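PDB 2ACA: putative adenylate cyclase from Vibrio parahaemolyticus, which probably acts as an adenylate cyclase of the class IV-like CYTH family, forming cyclic AMP from ATP, although its function has not been established. Local coordinates for residues L64-W75 with A87-Q97; R115-T126 with F136-D144. All blocks are in the same frame, centred on the assembly; numbering follows the deposited sequence.

Contact 1 (L64-W75 with A87-Q97); sequences LREIQPAGIKLW and ATNITKLDSAQ. With PO4 (phosphate ion), chain D.
Leu64 is the knob of this contact, its forked end pushing from strand 64-68 into a hollow formed by Ile90, Ala96 and Gln97. CD1 of Leu64 packs against CG of Gln97 at 3.4 Å, while the small CB of Ala96 lets both methyls approach the helix. Leu93 answers with its own fork: CD1 rests on CB of Leu64, and CD2 of Leu93 lies across the end of Glu66, 3.4 Å from its OE1. The branched Ile90 closes the floor. With chi1 at 55° its CG1 lies between backbone N and carbonyl carbon, sending CD1 of Ile90 toward CD2 of Leu64 (4.1 Å) and CG2 toward CB of Trp75. Beyond it, CG2 of Thr88 meets CE3 of Trp75 obliquely at 3.6 Å.

The backbones of Trp75 and Thr88 exchange two hydrogen bonds within hairpin 72-78/85-89, and Ile90 N adds a third to Lys73 O. Strand 85-89, outermost in the chain's sheet, and the turn after it meet the second subunit, whose Lys92 N engages Thr88 OG1 and whose Trp75 stacks on Trp75. Lys73 runs its aliphatic part past Leu93, then bends at chi3 (-72°) so that NZ of Lys73 donates to Thr91 O at 2.7 Å, from above the carbonyl plane. Water 2 links the same NZ to Leu93 N. Buried methyls and one ammonium-to-carbonyl hydrogen bond thus hold the helix start on strands 61-68 and 72-78.

Contact 2 (R115-T126 with F136-D144); sequences RSIFFVGEFHIT and FAEFAIMTD. With PO4 (phosphate ion), chain D.
Strands 123-126 and 136-143 run antiparallel with axes 4.6 Å apart, His124 facing Ala140 and Thr126 facing Glu138 in hydrogen-bonded pairs, and Ile125 facing Phe139 in the non-hydrogen-bonded pair between them. Four backbone bonds join them, the shortest Thr126 N to Glu138 O at 2.7 Å. Strand 123-126 is turned back from 115-120 by a type II' turn in which Gly121 adopts a positive phi.

On one face the side chains are apolar. Ile125 and Phe139 run alongside each other, with CG1 of Ile125 4.0 Å from CE2 of Phe139. Farther along, CD1 of Phe123 touches CB of Ile141 at 3.5 Å. Ile141 holds CG1 anti to its backbone N (chi1 168°), which sends CG1 toward Glu122; a bend at chi2 (62°) then sets CD1 against it, while CG2 meets the edge of the Phe123 ring. Bulky residues suit this face because helix 152-162 packs on Phe123, Phe139 and Ile141.

The other face is mostly polar, with Ala140 small beside strand 11-19. Thr126 and Glu138 stand together, their CB atoms 3.8 Å apart, and water 3 lies 2.6 Å from Thr126 OG1 and also donates to Glu138 O. Arg115 crosses Glu138 at about a right angle, the guanidinium and carboxylate planes 47° apart. NH2 of Arg115 lies 3.4 Å from Glu138 OE1 in a salt bridge, but the oxygen sits off the guanidinium plane, where no N-H is aimed at it. Asp128 is the main acidic partner of Arg115, and Glu43 another. NH1 of Arg115 makes a weak hydrogen bond of 2.9 Å to O3 of the phosphate. A greasy back and a charged front on one hairpin are consistent with the CYTH fold, in which ionic side chains line a phosphate-binding tunnel.

In the fold
Contact 1 and contact 2 follow each other along the chain and lie toward the two sides of one antiparallel sheet, their centres about 19 Å apart. Strand 35-49 alone lies between 61-68 of contact 1 and 106-120 of contact 2. The contacts meet at one shared phosphate: Arg65 grips O4 edge-on through NH1 and NH2, NH1 of Arg65 to O4 at 2.9 Å, and NH1 of Arg65 comes within 3.8 Å of NH1 of Arg115. The anion and Glu43, which makes salt bridges to both arginines, would offset their charges. Another phosphate lies about 3 Å from the Glu138 side chain. Both ions probably came from the crystallisation liquor, yet their place is consistent with the tunnel in which CYTH proteins bind substrate phosphates.

Contact 1 (L64-W75 with A87-Q97)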
loop_
_atom_site.group_PDB
_atom_site.type_symbol
_atom_site.label_atom_id
_atom_site.label_comp_id
_atom_site.label_asym_id
_atom_site.label_seq_id
_atom_site.Cartn_x
_atom_site.Cartn_y
_atom_site.Cartn_z
ATOM N N LEU A 64 3.243 -7.868 -5.406
ATOM C CA LEU A 64 3.551 -6.464 -5.582
ATOM C C LEU A 64 3.682 -6.398 -7.106
ATOM O O LEU A 64 4.322 -7.267 -7.719
ATOM C CB LEU A 64 4.856 -6.081 -4.877
ATOM C CG LEU A 64 4.714 -5.907 -3.348
ATOM C CD1 LEU A 64 6.001 -5.364 -2.741
ATOM C CD2 LEU A 64 3.565 -4.944 -3.058
ATOM N N ARG A 65 3.061 -5.404 -7.730
ATOM C CA ARG A 65 3.098 -5.308 -9.190
ATOM C C ARG A 65 3.332 -3.899 -9.673
ATOM O O ARG A 65 2.742 -2.957 -9.155
ATOM C CB ARG A 65 1.779 -5.846 -9.777
ATOM C CG ARG A 65 1.519 -5.502 -11.247
ATOM C CD ARG A 65 0.139 -6.019 -11.705
ATOM N NE ARG A 65 0.010 -7.463 -11.530
ATOM C CZ ARG A 65 -1.123 -8.142 -11.699
ATOM N NH1 ARG A 65 -2.234 -7.509 -12.047
ATOM N NH2 ARG A 65 -1.148 -9.456 -11.522
ATOM N N GLU A 66 4.201 -3.767 -10.671
ATOM C CA GLU A 66 4.528 -2.471 -11.257
ATOM C C GLU A 66 4.409 -2.556 -12.776
ATOM O O GLU A 66 4.907 -3.491 -13.403
ATOM C CB GLU A 66 5.947 -2.044 -10.876
ATOM C CG GLU A 66 6.413 -0.777 -11.569
ATOM C CD GLU A 66 7.765 -0.292 -11.065
ATOM O OE1 GLU A 66 8.726 -1.086 -11.065
ATOM O OE2 GLU A 66 7.868 0.887 -10.675
ATOM N N ILE A 67 3.737 -1.568 -13.351
ATOM C CA ILE A 67 3.523 -1.499 -14.782
ATOM C C ILE A 67 4.144 -0.204 -15.278
ATOM O O ILE A 67 3.769 0.883 -14.841
ATOM C CB ILE A 67 2.004 -1.521 -15.108
ATOM C CG1 ILE A 67 1.382 -2.820 -14.574
ATOM C CG2 ILE A 67 1.790 -1.421 -16.616
ATOM C CD1 ILE A 67 -0.122 -2.895 -14.698
ATOM N N GLN A 68 5.110 -0.329 -16.182
ATOM C CA GLN A 68 5.793 0.829 -16.741
ATOM C C GLN A 68 5.678 0.854 -18.252
ATOM O O GLN A 68 5.622 -0.194 -18.892
ATOM C CB GLN A 68 7.263 0.818 -16.325
ATOM C CG GLN A 68 7.508 1.510 -14.988
ATOM C CD GLN A 68 8.822 1.119 -14.347
ATOM O OE1 GLN A 68 9.292 1.779 -13.418
ATOM N NE2 GLN A 68 9.414 0.033 -14.827
ATOM N N PRO A 69 5.691 2.057 -18.850
ATOM C CA PRO A 69 5.813 3.352 -18.167
ATOM C C PRO A 69 4.541 3.997 -17.600
ATOM O O PRO A 69 4.570 5.162 -17.219
ATOM C CB PRO A 69 6.464 4.228 -19.234
ATOM C CG PRO A 69 5.822 3.716 -20.490
ATOM C CD PRO A 69 5.867 2.211 -20.307
ATOM N N ALA A 70 3.434 3.263 -17.549
ATOM C CA ALA A 70 2.200 3.828 -17.022
ATOM C C ALA A 70 2.401 4.286 -15.578
ATOM O O ALA A 70 1.772 5.243 -15.128
ATOM C CB ALA A 70 1.088 2.811 -17.086
ATOM N N GLY A 71 3.271 3.589 -14.859
ATOM C CA GLY A 71 3.535 3.949 -13.480
ATOM C C GLY A 71 2.464 3.442 -12.535
ATOM O O GLY A 71 2.206 4.048 -11.498
ATOM N N ILE A 72 1.834 2.329 -12.896
ATOM C CA ILE A 72 0.794 1.742 -12.065
ATOM C C ILE A 72 1.490 0.757 -11.149
ATOM O O ILE A 72 2.263 -0.086 -11.610
ATOM C CB ILE A 72 -0.282 1.016 -12.925
ATOM C CG1 ILE A 72 -1.110 2.051 -13.687
ATOM C CG2 ILE A 72 -1.190 0.176 -12.051
ATOM C CD1 ILE A 72 -2.102 1.443 -14.672
ATOM N N LYS A 73 1.223 0.875 -9.852
ATOM C CA LYS A 73 1.855 0.018 -8.854
ATOM C C LYS A 73 0.796 -0.496 -7.899
ATOM O O LYS A 73 0.040 0.284 -7.317
ATOM C CB LYS A 73 2.934 0.816 -8.113
ATOM C CG LYS A 73 4.044 1.261 -9.052
ATOM C CD LYS A 73 5.063 2.201 -8.425
ATOM C CE LYS A 73 4.489 3.581 -8.191
ATOM N NZ LYS A 73 5.579 4.575 -7.960
ATOM N N LEU A 74 0.744 -1.809 -7.736
ATOM C CA LEU A 74 -0.280 -2.403 -6.894
ATOM C C LEU A 74 0.206 -3.393 -5.864
ATOM O O LEU A 74 1.242 -4.015 -6.016
ATOM C CB LEU A 74 -1.322 -3.107 -7.777
ATOM C CG LEU A 74 -2.048 -2.265 -8.836
ATOM C CD1 LEU A 74 -2.380 -3.128 -10.042
ATOM C CD2 LEU A 74 -3.321 -1.667 -8.239
ATOM N N TRP A 75 -0.581 -3.515 -4.807
ATOM C CA TRP A 75 -0.341 -4.467 -3.739
ATOM C C TRP A 75 -1.577 -5.352 -3.922
ATOM O O TRP A 75 -2.706 -4.870 -3.856
ATOM C CB TRP A 75 -0.305 -3.729 -2.389
ATOM C CG TRP A 75 -0.493 -4.584 -1.185
ATOM C CD1 TRP A 75 -0.302 -5.932 -1.088
ATOM C CD2 TRP A 75 -0.911 -4.144 0.106
ATOM N NE1 TRP A 75 -0.580 -6.359 0.184
ATOM C CE2 TRP A 75 -0.956 -5.279 0.942
ATOM C CE3 TRP A 75 -1.253 -2.891 0.644
ATOM C CZ2 TRP A 75 -1.331 -5.208 2.289
ATOM C CZ3 TRP A 75 -1.627 -2.817 1.979
ATOM C CH2 TRP A 75 -1.663 -3.971 2.789
ATOM N N ALA A 87 -7.033 -5.501 -3.912
ATOM C CA ALA A 87 -5.870 -4.720 -4.266
ATOM C C ALA A 87 -6.031 -3.271 -3.868
ATOM O O ALA A 87 -7.106 -2.826 -3.486
ATOM C CB ALA A 87 -5.649 -4.792 -5.759
ATOM N N THR A 88 -4.930 -2.545 -3.965
ATOM C CA THR A 88 -4.925 -1.124 -3.706
ATOM C C THR A 88 -3.680 -0.591 -4.370
ATOM O O THR A 88 -2.651 -1.262 -4.392
ATOM C CB THR A 88 -4.868 -0.783 -2.205
ATOM O OG1 THR A 88 -4.868 0.641 -2.051
ATOM C CG2 THR A 88 -3.606 -1.337 -1.568
ATOM N N ASN A 89 -3.777 0.603 -4.934
ATOM C CA ASN A 89 -2.619 1.221 -5.559
ATOM C C ASN A 89 -1.687 1.697 -4.433
ATOM O O ASN A 89 -2.148 2.027 -3.331
ATOM C CB ASN A 89 -3.061 2.401 -6.428
ATOM C CG ASN A 89 -3.809 1.955 -7.680
ATOM O OD1 ASN A 89 -3.205 1.690 -8.717
ATOM N ND2 ASN A 89 -5.126 1.850 -7.578
ATOM N N ILE A 90 -0.386 1.695 -4.709
ATOM C CA ILE A 90 0.624 2.144 -3.749
ATOM C C ILE A 90 1.531 3.094 -4.514
ATOM O O ILE A 90 1.705 2.942 -5.726
ATOM C CB ILE A 90 1.464 0.958 -3.183
ATOM C CG1 ILE A 90 2.091 0.153 -4.330
ATOM C CG2 ILE A 90 0.577 0.038 -2.326
ATOM C CD1 ILE A 90 2.979 -1.001 -3.848
ATOM N N THR A 91 2.100 4.075 -3.820
ATOM C CA THR A 91 2.979 5.044 -4.472
ATOM C C THR A 91 4.463 4.678 -4.425
ATOM O O THR A 91 5.222 5.067 -5.305
ATOM C CB THR A 91 2.800 6.447 -3.864
ATOM O OG1 THR A 91 3.014 6.379 -2.447
ATOM C CG2 THR A 91 1.387 6.968 -4.140
ATOM N N LYS A 92 4.880 3.926 -3.414
ATOM C CA LYS A 92 6.291 3.542 -3.296
ATOM C C LYS A 92 6.471 2.032 -3.301
ATOM O O LYS A 92 6.317 1.371 -2.277
ATOM C CB LYS A 92 6.892 4.121 -2.012
ATOM C CG LYS A 92 6.890 5.636 -1.952
ATOM C CD LYS A 92 7.408 6.137 -0.610
ATOM C CE LYS A 92 7.318 7.651 -0.525
ATOM N NZ LYS A 92 5.918 8.138 -0.716
ATOM N N LEU A 93 6.814 1.493 -4.463
ATOM C CA LEU A 93 7.009 0.059 -4.621
ATOM C C LEU A 93 8.148 -0.479 -3.764
ATOM O O LEU A 93 8.013 -1.530 -3.125
ATOM C CB LEU A 93 7.287 -0.265 -6.092
ATOM C CG LEU A 93 7.694 -1.704 -6.380
ATOM C CD1 LEU A 93 6.539 -2.645 -6.046
ATOM C CD2 LEU A 93 8.100 -1.824 -7.842
ATOM N N ASP A 94 9.273 0.229 -3.761
ATOM C CA ASP A 94 10.421 -0.211 -2.979
ATOM C C ASP A 94 10.082 -0.229 -1.483
ATOM O O ASP A 94 10.478 -1.139 -0.757
ATOM C CB ASP A 94 11.639 0.685 -3.245
ATOM C CG ASP A 94 11.276 2.156 -3.359
ATOM O OD1 ASP A 94 10.180 2.547 -2.897
ATOM O OD2 ASP A 94 12.098 2.924 -3.907
ATOM N N SER A 95 9.339 0.766 -1.019
ATOM C CA SER A 95 8.973 0.788 0.391
ATOM C C SER A 95 8.101 -0.426 0.690
ATOM O O SER A 95 8.314 -1.126 1.684
ATOM C CB SER A 95 8.235 2.078 0.724
ATOM O OG SER A 95 9.089 3.178 0.514
ATOM N N ALA A 96 7.135 -0.685 -0.188
ATOM C CA ALA A 96 6.251 -1.835 -0.032
ATOM C C ALA A 96 7.052 -3.142 0.044
ATOM O O ALA A 96 6.790 -3.997 0.897
ATOM C CB ALA A 96 5.257 -1.892 -1.197
ATOM N N GLN A 97 8.024 -3.302 -0.850
ATOM C CA GLN A 97 8.860 -4.508 -0.857
ATOM C C GLN A 97 9.603 -4.650 0.474
ATOM O O GLN A 97 9.606 -5.712 1.095
ATOM C CB GLN A 97 9.880 -4.431 -2.000
ATOM C CG GLN A 97 9.253 -4.457 -3.394
ATOM C CD GLN A 97 10.268 -4.195 -4.503
ATOM O OE1 GLN A 97 10.164 -4.748 -5.601
ATOM N NE2 GLN A 97 11.244 -3.344 -4.223
HETATM P P PO4 D . -4.254 -10.506 -13.467
HETATM O O1 PO4 D . -3.129 -11.474 -13.556
HETATM O O2 PO4 D . -5.544 -11.244 -13.432
HETATM O O3 PO4 D . -4.229 -9.610 -14.648
HETATM O O4 PO4 D . -4.115 -9.697 -12.230
HETATM O O HOH W 1 -0.872 3.184 -9.438
HETATM O O HOH W 2 7.664 3.466 -6.451
#

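Contact 2 (R115-T126 with F136-D144)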
loop_
_atom_site.group_PDB
_atom_site.type_symbol
_atom_site.label_atom_id
_atom_site.label_comp_id
_atom_site.label_asym_id
_atom_site.label_seq_id
_atom_site.Cartn_x
_atom_site.Cartn_y
_atom_site.Cartn_z
ATOM N N ARG A 115 2.333 -6.149 -21.373
ATOM C CA ARG A 115 0.884 -6.191 -21.265
ATOM C C ARG A 115 0.127 -4.987 -21.821
ATOM O O ARG A 115 0.654 -3.875 -21.901
ATOM C CB ARG A 115 0.504 -6.420 -19.792
ATOM C CG ARG A 115 -0.931 -6.051 -19.420
ATOM C CD ARG A 115 -1.272 -6.506 -18.005
ATOM N NE ARG A 115 -1.398 -7.953 -17.953
ATOM C CZ ARG A 115 -1.800 -8.645 -16.896
ATOM N NH1 ARG A 115 -2.115 -8.021 -15.768
ATOM N NH2 ARG A 115 -1.922 -9.966 -16.985
ATOM N N SER A 116 -1.119 -5.243 -22.213
ATOM C CA SER A 116 -2.020 -4.226 -22.734
ATOM C C SER A 116 -3.387 -4.486 -22.121
ATOM O O SER A 116 -3.831 -5.633 -22.038
ATOM C CB SER A 116 -2.133 -4.311 -24.261
ATOM O OG SER A 116 -0.953 -3.866 -24.898
ATOM N N ILE A 117 -4.046 -3.423 -21.680
ATOM C CA ILE A 117 -5.366 -3.555 -21.091
ATOM C C ILE A 117 -6.339 -2.584 -21.758
ATOM O O ILE A 117 -6.040 -1.395 -21.905
ATOM C CB ILE A 117 -5.324 -3.288 -19.572
ATOM C CG1 ILE A 117 -4.352 -4.267 -18.906
ATOM C CG2 ILE A 117 -6.724 -3.444 -18.975
ATOM C CD1 ILE A 117 -4.389 -4.257 -17.370
ATOM N N PHE A 118 -7.497 -3.103 -22.171
ATOM C CA PHE A 118 -8.520 -2.292 -22.823
ATOM C C PHE A 118 -9.849 -2.407 -22.105
ATOM O O PHE A 118 -10.095 -3.365 -21.379
ATOM C CB PHE A 118 -8.719 -2.723 -24.273
ATOM C CG PHE A 118 -7.456 -2.793 -25.063
ATOM C CD1 PHE A 118 -6.731 -3.974 -25.127
ATOM C CD2 PHE A 118 -6.986 -1.679 -25.743
ATOM C CE1 PHE A 118 -5.558 -4.048 -25.856
ATOM C CE2 PHE A 118 -5.808 -1.743 -26.477
ATOM C CZ PHE A 118 -5.094 -2.930 -26.534
ATOM N N PHE A 119 -10.708 -1.419 -22.327
ATOM C CA PHE A 119 -12.024 -1.381 -21.714
ATOM C C PHE A 119 -13.106 -1.496 -22.785
ATOM O O PHE A 119 -12.979 -0.922 -23.869
ATOM C CB PHE A 119 -12.224 -0.059 -20.958
ATOM C CG PHE A 119 -11.348 0.108 -19.742
ATOM C CD1 PHE A 119 -11.215 1.360 -19.141
ATOM C CD2 PHE A 119 -10.684 -0.974 -19.176
ATOM C CE1 PHE A 119 -10.437 1.527 -17.995
ATOM C CE2 PHE A 119 -9.901 -0.816 -18.028
ATOM C CZ PHE A 119 -9.780 0.439 -17.437
ATOM N N VAL A 120 -14.159 -2.245 -22.478
ATOM C CA VAL A 120 -15.295 -2.418 -23.377
ATOM C C VAL A 120 -16.460 -2.514 -22.413
ATOM O O VAL A 120 -16.807 -3.599 -21.944
ATOM C CB VAL A 120 -15.197 -3.718 -24.200
ATOM C CG1 VAL A 120 -16.475 -3.927 -24.987
ATOM C CG2 VAL A 120 -14.015 -3.643 -25.158
ATOM N N GLY A 121 -17.052 -1.366 -22.105
ATOM C CA GLY A 121 -18.145 -1.341 -21.156
ATOM C C GLY A 121 -17.491 -1.392 -19.790
ATOM O O GLY A 121 -16.602 -0.594 -19.498
ATOM N N GLU A 122 -17.916 -2.333 -18.956
ATOM C CA GLU A 122 -17.340 -2.479 -17.626
ATOM C C GLU A 122 -16.408 -3.686 -17.624
ATOM O O GLU A 122 -15.796 -4.017 -16.607
ATOM C CB GLU A 122 -18.444 -2.680 -16.584
ATOM C CG GLU A 122 -19.243 -3.963 -16.751
ATOM C CD GLU A 122 -20.346 -4.093 -15.725
ATOM O OE1 GLU A 122 -20.042 -4.017 -14.513
ATOM O OE2 GLU A 122 -21.518 -4.271 -16.122
ATOM N N PHE A 123 -16.304 -4.340 -18.776
ATOM C CA PHE A 123 -15.455 -5.514 -18.912
ATOM C C PHE A 123 -14.046 -5.130 -19.342
ATOM O O PHE A 123 -13.861 -4.202 -20.130
ATOM C CB PHE A 123 -16.069 -6.481 -19.922
ATOM C CG PHE A 123 -17.424 -6.979 -19.522
ATOM C CD1 PHE A 123 -17.584 -7.755 -18.379
ATOM C CD2 PHE A 123 -18.547 -6.647 -20.270
ATOM C CE1 PHE A 123 -18.846 -8.192 -17.985
ATOM C CE2 PHE A 123 -19.813 -7.076 -19.887
ATOM C CZ PHE A 123 -19.964 -7.851 -18.741
ATOM N N HIS A 124 -13.059 -5.852 -18.819
ATOM C CA HIS A 124 -11.660 -5.590 -19.133
ATOM C C HIS A 124 -11.093 -6.633 -20.085
ATOM O O HIS A 124 -11.407 -7.814 -19.977
ATOM C CB HIS A 124 -10.817 -5.598 -17.854
ATOM C CG HIS A 124 -11.289 -4.641 -16.805
ATOM N ND1 HIS A 124 -11.339 -3.280 -17.005
ATOM C CD2 HIS A 124 -11.722 -4.851 -15.538
ATOM C CE1 HIS A 124 -11.784 -2.690 -15.910
ATOM N NE2 HIS A 124 -12.025 -3.621 -15.004
ATOM N N ILE A 125 -10.261 -6.194 -21.020
ATOM C CA ILE A 125 -9.632 -7.112 -21.949
ATOM C C ILE A 125 -8.131 -6.956 -21.790
ATOM O O ILE A 125 -7.600 -5.868 -21.993
ATOM C CB ILE A 125 -9.985 -6.801 -23.414
ATOM C CG1 ILE A 125 -11.492 -6.941 -23.644
ATOM C CG2 ILE A 125 -9.204 -7.736 -24.328
ATOM C CD1 ILE A 125 -11.904 -6.753 -25.098
ATOM N N THR A 126 -7.451 -8.034 -21.418
ATOM C CA THR A 126 -6.002 -8.007 -21.234
ATOM C C THR A 126 -5.281 -8.841 -22.294
ATOM O O THR A 126 -5.621 -9.998 -22.533
ATOM C CB THR A 126 -5.612 -8.536 -19.822
ATOM O OG1 THR A 126 -6.185 -7.685 -18.824
ATOM C CG2 THR A 126 -4.095 -8.542 -19.633
ATOM N N PHE A 136 -1.400 -14.305 -24.682
ATOM C CA PHE A 136 -2.521 -14.728 -23.847
ATOM C C PHE A 136 -3.517 -13.578 -23.740
ATOM O O PHE A 136 -3.150 -12.415 -23.916
ATOM C CB PHE A 136 -2.003 -15.101 -22.459
ATOM C CG PHE A 136 -1.131 -16.320 -22.443
ATOM C CD1 PHE A 136 -1.687 -17.578 -22.244
ATOM C CD2 PHE A 136 0.242 -16.217 -22.621
ATOM C CE1 PHE A 136 -0.895 -18.726 -22.217
ATOM C CE2 PHE A 136 1.049 -17.355 -22.597
ATOM C CZ PHE A 136 0.472 -18.618 -22.393
ATOM N N ALA A 137 -4.775 -13.898 -23.461
ATOM C CA ALA A 137 -5.803 -12.875 -23.318
ATOM C C ALA A 137 -6.679 -13.164 -22.107
ATOM O O ALA A 137 -7.002 -14.319 -21.821
ATOM C CB ALA A 137 -6.660 -12.800 -24.574
ATOM N N GLU A 138 -7.056 -12.111 -21.388
ATOM C CA GLU A 138 -7.899 -12.269 -20.216
ATOM C C GLU A 138 -9.106 -11.366 -20.358
ATOM O O GLU A 138 -8.978 -10.221 -20.778
ATOM C CB GLU A 138 -7.145 -11.892 -18.936
ATOM C CG GLU A 138 -5.815 -12.592 -18.758
ATOM C CD GLU A 138 -5.162 -12.279 -17.419
ATOM O OE1 GLU A 138 -5.128 -11.093 -17.029
ATOM O OE2 GLU A 138 -4.676 -13.220 -16.758
ATOM N N PHE A 139 -10.275 -11.897 -20.017
ATOM C CA PHE A 139 -11.514 -11.144 -20.065
ATOM C C PHE A 139 -12.041 -11.199 -18.650
ATOM O O PHE A 139 -12.107 -12.275 -18.058
ATOM C CB PHE A 139 -12.503 -11.794 -21.038
ATOM C CG PHE A 139 -12.033 -11.786 -22.462
ATOM C CD1 PHE A 139 -11.063 -12.680 -22.890
ATOM C CD2 PHE A 139 -12.520 -10.848 -23.365
ATOM C CE1 PHE A 139 -10.580 -12.641 -24.202
ATOM C CE2 PHE A 139 -12.042 -10.803 -24.678
ATOM C CZ PHE A 139 -11.069 -11.702 -25.093
ATOM N N ALA A 140 -12.408 -10.054 -18.089
ATOM C CA ALA A 140 -12.884 -10.059 -16.715
ATOM C C ALA A 140 -13.723 -8.852 -16.318
ATOM O O ALA A 140 -13.819 -7.866 -17.048
ATOM C CB ALA A 140 -11.688 -10.183 -15.763
ATOM N N ILE A 141 -14.316 -8.955 -15.136
ATOM C CA ILE A 141 -15.138 -7.903 -14.565
ATOM C C ILE A 141 -15.130 -8.104 -13.058
ATOM O O ILE A 141 -15.383 -9.212 -12.583
ATOM C CB ILE A 141 -16.596 -7.983 -15.071
ATOM C CG1 ILE A 141 -17.494 -7.070 -14.235
ATOM C CG2 ILE A 141 -17.098 -9.413 -14.998
ATOM C CD1 ILE A 141 -17.132 -5.604 -14.320
HETATM N N MSE A 142 -14.803 -7.054 -12.312
HETATM C CA MSE A 142 -14.801 -7.133 -10.855
HETATM C C MSE A 142 -16.099 -6.510 -10.359
HETATM O O MSE A 142 -16.480 -5.416 -10.785
HETATM C CB MSE A 142 -13.608 -6.383 -10.263
HETATM C CG MSE A 142 -12.267 -7.022 -10.560
HETATM SE SE MSE A 142 -10.835 -6.014 -9.768
HETATM C CE MSE A 142 -10.618 -7.003 -8.128
ATOM N N THR A 143 -16.783 -7.223 -9.474
ATOM C CA THR A 143 -18.041 -6.756 -8.917
ATOM C C THR A 143 -18.079 -7.031 -7.418
ATOM O O THR A 143 -17.232 -7.749 -6.887
ATOM C CB THR A 143 -19.233 -7.471 -9.570
ATOM O OG1 THR A 143 -20.455 -6.945 -9.037
ATOM C CG2 THR A 143 -19.164 -8.966 -9.287
ATOM N N ASP A 144 -19.065 -6.452 -6.741
ATOM C CA ASP A 144 -19.221 -6.649 -5.306
ATOM C C ASP A 144 -20.361 -7.631 -5.059
ATOM O O ASP A 144 -20.363 -8.374 -4.076
ATOM C CB ASP A 144 -19.495 -5.314 -4.619
ATOM C CG ASP A 144 -18.333 -4.355 -4.749
ATOM O OD1 ASP A 144 -18.035 -3.932 -5.888
ATOM O OD2 ASP A 144 -17.704 -4.032 -3.719
HETATM P P PO4 D . -4.254 -10.506 -13.467
HETATM O O1 PO4 D . -3.129 -11.474 -13.556
HETATM O O2 PO4 D . -5.544 -11.244 -13.432
HETATM O O3 PO4 D . -4.229 -9.610 -14.648
HETATM O O4 PO4 D . -4.115 -9.697 -12.230
HETATM O O HOH W 3 -8.550 -8.422 -18.176
#